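Local coordinates for deacylase (Burkholderia multivorans, PDB 5THW), which probably hydrolyses N-carbamoyl amino acids as a two-zinc amidase of the peptidase M20 family, and here holds N-(aminocarbonyl)-beta-alanine, at residues A[115-118]-A[119-123]; A[399-403]-A[404-408]. All blocks are in the same frame, centred on the assembly; numbering follows the deposited sequence.

Interaction 1: A[115-118]-A[119-123]. With ZN (zinc ion), chain F; ZN (zinc ion), chain E; URP (N-(aminocarbonyl)-beta-alanine), chain G.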
loop_
_atom_site.group_PDB
_atom_site.type_symbol
_atom_site.label_atom_id
_atom_site.label_comp_id
_atom_site.label_asym_id
_atom_site.label_seq_id
_atom_site.Cartn_x
_atom_site.Cartn_y
_atom_site.Cartn_z
ATOM N N ASP A 115 -13.294 16.790 -18.050
ATOM C CA ASP A 115 -14.011 15.539 -17.836
ATOM C C ASP A 115 -15.257 15.792 -16.981
ATOM O O ASP A 115 -15.158 16.262 -15.844
ATOM C CB ASP A 115 -13.061 14.544 -17.160
ATOM C CG ASP A 115 -13.648 13.146 -17.002
ATOM O OD1 ASP A 115 -14.798 12.895 -17.418
ATOM O OD2 ASP A 115 -12.936 12.292 -16.431
ATOM N N GLY A 116 -16.431 15.486 -17.536
ATOM C CA GLY A 116 -17.686 15.648 -16.821
ATOM C C GLY A 116 -18.248 17.060 -16.754
ATOM O O GLY A 116 -19.383 17.309 -17.170
ATOM N N ILE A 117 -17.461 17.998 -16.225
ATOM C CA ILE A 117 -17.948 19.352 -15.993
ATOM C C ILE A 117 -18.345 20.027 -17.301
ATOM O O ILE A 117 -19.254 20.866 -17.324
ATOM C CB ILE A 117 -16.864 20.150 -15.243
ATOM C CG1 ILE A 117 -17.353 21.555 -14.882
ATOM C CG2 ILE A 117 -15.553 20.159 -16.038
ATOM C CD1 ILE A 117 -18.549 21.552 -13.927
ATOM N N TYR A 118 -17.695 19.657 -18.408
ATOM C CA TYR A 118 -18.032 20.226 -19.713
ATOM C C TYR A 118 -19.476 19.920 -20.095
ATOM O O TYR A 118 -20.190 20.791 -20.604
ATOM C CB TYR A 118 -17.052 19.691 -20.764
ATOM C CG TYR A 118 -17.323 20.076 -22.202
ATOM C CD1 TYR A 118 -17.197 19.137 -23.223
ATOM C CD2 TYR A 118 -17.691 21.373 -22.546
ATOM C CE1 TYR A 118 -17.433 19.479 -24.548
ATOM C CE2 TYR A 118 -17.931 21.723 -23.868
ATOM C CZ TYR A 118 -17.799 20.772 -24.864
ATOM O OH TYR A 118 -18.034 21.110 -26.176
ATOM N N GLY A 119 -19.929 18.690 -19.844
ATOM C CA GLY A 119 -21.304 18.340 -20.165
ATOM C C GLY A 119 -22.308 19.100 -19.322
ATOM O O GLY A 119 -23.387 19.468 -19.802
ATOM N N VAL A 120 -21.973 19.340 -18.052
ATOM C CA VAL A 120 -22.850 20.126 -17.193
ATOM C C VAL A 120 -22.874 21.578 -17.650
ATOM O O VAL A 120 -23.939 22.136 -17.940
ATOM C CB VAL A 120 -22.408 20.002 -15.724
ATOM C CG1 VAL A 120 -23.264 20.878 -14.829
ATOM C CG2 VAL A 120 -22.471 18.545 -15.274
ATOM N N LEU A 121 -21.695 22.201 -17.770
ATOM C CA LEU A 121 -21.647 23.614 -18.139
ATOM C C LEU A 121 -22.121 23.844 -19.569
ATOM O O LEU A 121 -22.706 24.894 -19.864
ATOM C CB LEU A 121 -20.234 24.158 -17.946
ATOM C CG LEU A 121 -19.755 24.162 -16.489
ATOM C CD1 LEU A 121 -18.389 24.807 -16.360
ATOM C CD2 LEU A 121 -20.760 24.843 -15.563
ATOM N N GLY A 122 -21.896 22.879 -20.463
ATOM C CA GLY A 122 -22.462 22.983 -21.798
ATOM C C GLY A 122 -23.977 23.024 -21.778
ATOM O O GLY A 122 -24.596 23.791 -22.518
ATOM N N GLY A 123 -24.596 22.219 -20.908
ATOM C CA GLY A 123 -26.043 22.279 -20.774
ATOM C C GLY A 123 -26.509 23.602 -20.198
ATOM O O GLY A 123 -27.535 24.146 -20.614
HETATM ZN ZN ZN F . -13.518 10.484 -15.723
HETATM ZN ZN ZN E . -16.866 11.611 -17.553
HETATM O O2 URP G . -14.193 9.029 -17.341
HETATM C C2 URP G . -15.358 9.002 -16.989
HETATM N N3 URP G . -15.978 10.106 -16.594
HETATM N N1 URP G . -16.041 7.866 -16.965
HETATM C C6 URP G . -16.087 7.054 -15.761
HETATM C C5 URP G . -16.501 5.618 -16.051
HETATM C C4 URP G . -15.365 4.967 -16.798
HETATM O O42 URP G . -15.516 4.714 -18.015
HETATM O O41 URP G . -14.314 4.710 -16.171
HETATM O O HOH W 1 -18.870 10.530 -17.919
#

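Interaction 2: A[399-403]-A[404-408]. With ZN (zinc ion), chain F.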
loop_
_atom_site.group_PDB
_atom_site.type_symbol
_atom_site.label_atom_id
_atom_site.label_comp_id
_atom_site.label_asym_id
_atom_site.label_seq_id
_atom_site.Cartn_x
_atom_site.Cartn_y
_atom_site.Cartn_z
ATOM N N ASP A 399 -3.916 15.447 -27.210
ATOM C CA ASP A 399 -3.142 14.214 -27.072
ATOM C C ASP A 399 -3.998 13.027 -26.645
ATOM O O ASP A 399 -3.458 11.974 -26.271
ATOM C CB ASP A 399 -1.963 14.390 -26.105
ATOM C CG ASP A 399 -0.933 15.385 -26.615
ATOM O OD1 ASP A 399 -0.646 15.385 -27.835
ATOM O OD2 ASP A 399 -0.413 16.170 -25.795
ATOM N N GLY A 400 -5.319 13.179 -26.676
ATOM C CA GLY A 400 -6.235 12.134 -26.284
ATOM C C GLY A 400 -6.187 11.740 -24.828
ATOM O O GLY A 400 -6.750 10.703 -24.467
ATOM N N ILE A 401 -5.540 12.525 -23.984
ATOM C CA ILE A 401 -5.330 12.141 -22.595
ATOM C C ILE A 401 -6.453 12.680 -21.710
ATOM O O ILE A 401 -6.874 13.839 -21.831
ATOM C CB ILE A 401 -3.936 12.585 -22.104
ATOM C CG1 ILE A 401 -3.670 12.003 -20.717
ATOM C CG2 ILE A 401 -3.789 14.098 -22.123
ATOM C CD1 ILE A 401 -2.219 11.694 -20.458
ATOM N N SER A 402 -6.948 11.818 -20.822
ATOM C CA SER A 402 -7.898 12.173 -19.774
ATOM C C SER A 402 -7.509 11.402 -18.520
ATOM O O SER A 402 -6.683 10.481 -18.562
ATOM C CB SER A 402 -9.347 11.862 -20.175
ATOM O OG SER A 402 -10.274 12.335 -19.202
ATOM N N HIS A 403 -8.112 11.786 -17.392
ATOM C CA HIS A 403 -7.690 11.305 -16.069
ATOM C C HIS A 403 -6.220 11.620 -15.815
ATOM O O HIS A 403 -5.511 10.882 -15.126
ATOM C CB HIS A 403 -7.980 9.814 -15.875
ATOM C CG HIS A 403 -9.436 9.513 -15.693
ATOM N ND1 HIS A 403 -9.924 8.234 -15.534
ATOM C CD2 HIS A 403 -10.511 10.337 -15.645
ATOM C CE1 HIS A 403 -11.237 8.283 -15.388
ATOM N NE2 HIS A 403 -11.618 9.547 -15.459
ATOM N N ASN A 404 -5.778 12.735 -16.390
ATOM C CA ASN A 404 -4.483 13.344 -16.155
ATOM C C ASN A 404 -4.742 14.840 -16.063
ATOM O O ASN A 404 -5.638 15.369 -16.732
ATOM C CB ASN A 404 -3.473 13.054 -17.276
ATOM C CG ASN A 404 -2.030 13.394 -16.878
ATOM O OD1 ASN A 404 -1.675 14.566 -16.710
ATOM N ND2 ASN A 404 -1.189 12.360 -16.735
ATOM N N GLU A 405 -3.973 15.513 -15.205
ATOM C CA GLU A 405 -4.189 16.935 -14.965
ATOM C C GLU A 405 -3.887 17.804 -16.189
ATOM O O GLU A 405 -4.330 18.957 -16.229
ATOM C CB GLU A 405 -3.382 17.370 -13.743
ATOM C CG GLU A 405 -3.958 16.788 -12.447
ATOM C CD GLU A 405 -2.930 16.632 -11.332
ATOM O OE1 GLU A 405 -2.415 17.664 -10.844
ATOM O OE2 GLU A 405 -2.641 15.475 -10.941
ATOM N N VAL A 406 -3.158 17.288 -17.187
ATOM C CA VAL A 406 -2.844 18.072 -18.383
ATOM C C VAL A 406 -3.933 17.905 -19.437
ATOM O O VAL A 406 -3.767 18.344 -20.580
ATOM C CB VAL A 406 -1.474 17.690 -18.982
ATOM C CG1 VAL A 406 -0.367 17.841 -17.952
ATOM C CG2 VAL A 406 -1.510 16.278 -19.581
ATOM N N GLU A 407 -5.038 17.255 -19.075
ATOM C CA GLU A 407 -6.191 17.168 -19.964
ATOM C C GLU A 407 -6.565 18.554 -20.480
ATOM O O GLU A 407 -6.681 19.509 -19.703
ATOM C CB GLU A 407 -7.362 16.521 -19.222
ATOM C CG GLU A 407 -8.668 16.479 -19.983
ATOM C CD GLU A 407 -9.823 16.050 -19.100
ATOM O OE1 GLU A 407 -9.928 14.838 -18.814
ATOM O OE2 GLU A 407 -10.601 16.929 -18.661
ATOM N N ASP A 408 -6.770 18.659 -21.794
ATOM C CA ASP A 408 -6.955 19.958 -22.430
ATOM C C ASP A 408 -7.888 19.863 -23.630
ATOM O O ASP A 408 -7.950 18.840 -24.320
ATOM C CB ASP A 408 -5.618 20.549 -22.907
ATOM C CG ASP A 408 -5.612 22.068 -22.921
ATOM O OD1 ASP A 408 -6.611 22.687 -22.504
ATOM O OD2 ASP A 408 -4.608 22.641 -23.393
HETATM ZN ZN ZN F . -13.518 10.484 -15.723
HETATM O O HOH W 2 -6.609 16.174 -23.099
HETATM O O HOH W 3 -10.091 13.791 -16.162
#

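Interaction 1: A[115-118]-A[119-123]
The first turns of helix 117-132, in the beta-alpha-beta unit 99-103, 117-132, 141-145 of an M20 catalytic domain, bring Ile117 against Leu121 and begin directly beside the two-zinc centre. Gly116 is the N-cap: its O takes weak bonds from Gly119 N and Val120 N, and its positive phi (79°) is a backbone shape glycine adopts easily. The next two bonds are better formed. Leu121 N gives a nearly straight bond to Ile117 O at 2.8 Å, and Gly122 N reaches Tyr118 O at 2.7 Å from a position tilted off the carbonyl plane. Gly122 has no side chain, which suits this close approach. Ile117 swings CG1 away from its own backbone N (chi1 -176°), which brings CG1 across Leu121 CD1 at 3.7 Å, the two chains meeting at a slant; branched aliphatic chains suit this face, which packs on helices 29-39 and 57-72. Tyr118 turns its ring toward strand 206-212, and its hydroxyl is hydrogen-bonded to Ile414 O. Just ahead of the cap, Asp115 bridges the metals: an aspartate suits the place because its two oxygens can each serve one zinc. His104 and His211 share the chain E zinc with it, Glu150 and His403 the chain F zinc. Asp115 OD2 lies 2.0 Å from the chain F zinc. Its OD1 is 2.4 Å from the chain E zinc, which URP N3 binds at 2.0 Å.

Interaction 2: A[399-403]-A[404-408]
Ser402 holds OG trans to its backbone N (chi1 -174°), and Glu407 runs out extended from a trans first torsion (175°), which lets the hydroxyl meet the carboxylate across the loop. Ser402 OG donates to Glu407 OE1 at 2.6 Å, approaching nearly along the C-O axis. A hydroxyl suits the place because it can make this donation while accepting from Gln214 NE2. OE1 also accepts a hydrogen bond from water 3 at 2.9 Å, and that water in turn accepts from His403 N, tying the carboxylate to the backbone next to the metal ligand. Between strand 390-395 and helix 411-429, this irregular loop folds back through a type I beta turn from Asn404 to Glu407, closed by Glu407 N to Asn404 O. Asparagine suits its first position: Asn404 OD1 accepts from Val406 N at 3.1 Å, in the carbonyl plane on a lone pair, making an Asx turn, while ND2 bonds Glu245 O of the second subunit. Ile401 supplies the apolar side, with CG1 3.6 Å from Asn404 CB and CG2 loosely against Val406 CG2. Water 2 donates to Ile401 O and accepts from Asp408 N. His403 ND1 is bonded to Asn296 O of the second subunit, its ring stacks on His247 of that subunit, and its NE2 binds the chain F zinc at 2.1 Å.

Interaction 1 is wholly buried, interaction 2 nearly so, with Val406 at the surface; they meet at the chain F zinc, to which interaction 1 contributes a bridging carboxylate and interaction 2 an imidazole. Their supports differ. In 115-123 the backbone bonds of a helix start, weak at the cap, and aliphatic packing support the metal-binding Asp115 within the subunit's core; in 399-408, without helix or strand, side-chain bonds and waters do the work. Only interaction 2 touches the second subunit through its protein segments. The two are joined directly: Glu407 OE2 probably accepts from Asp115 N, 2.8 Å away, so a loop carboxylate would help position the backbone of the bridging aspartate as a second-shell residue.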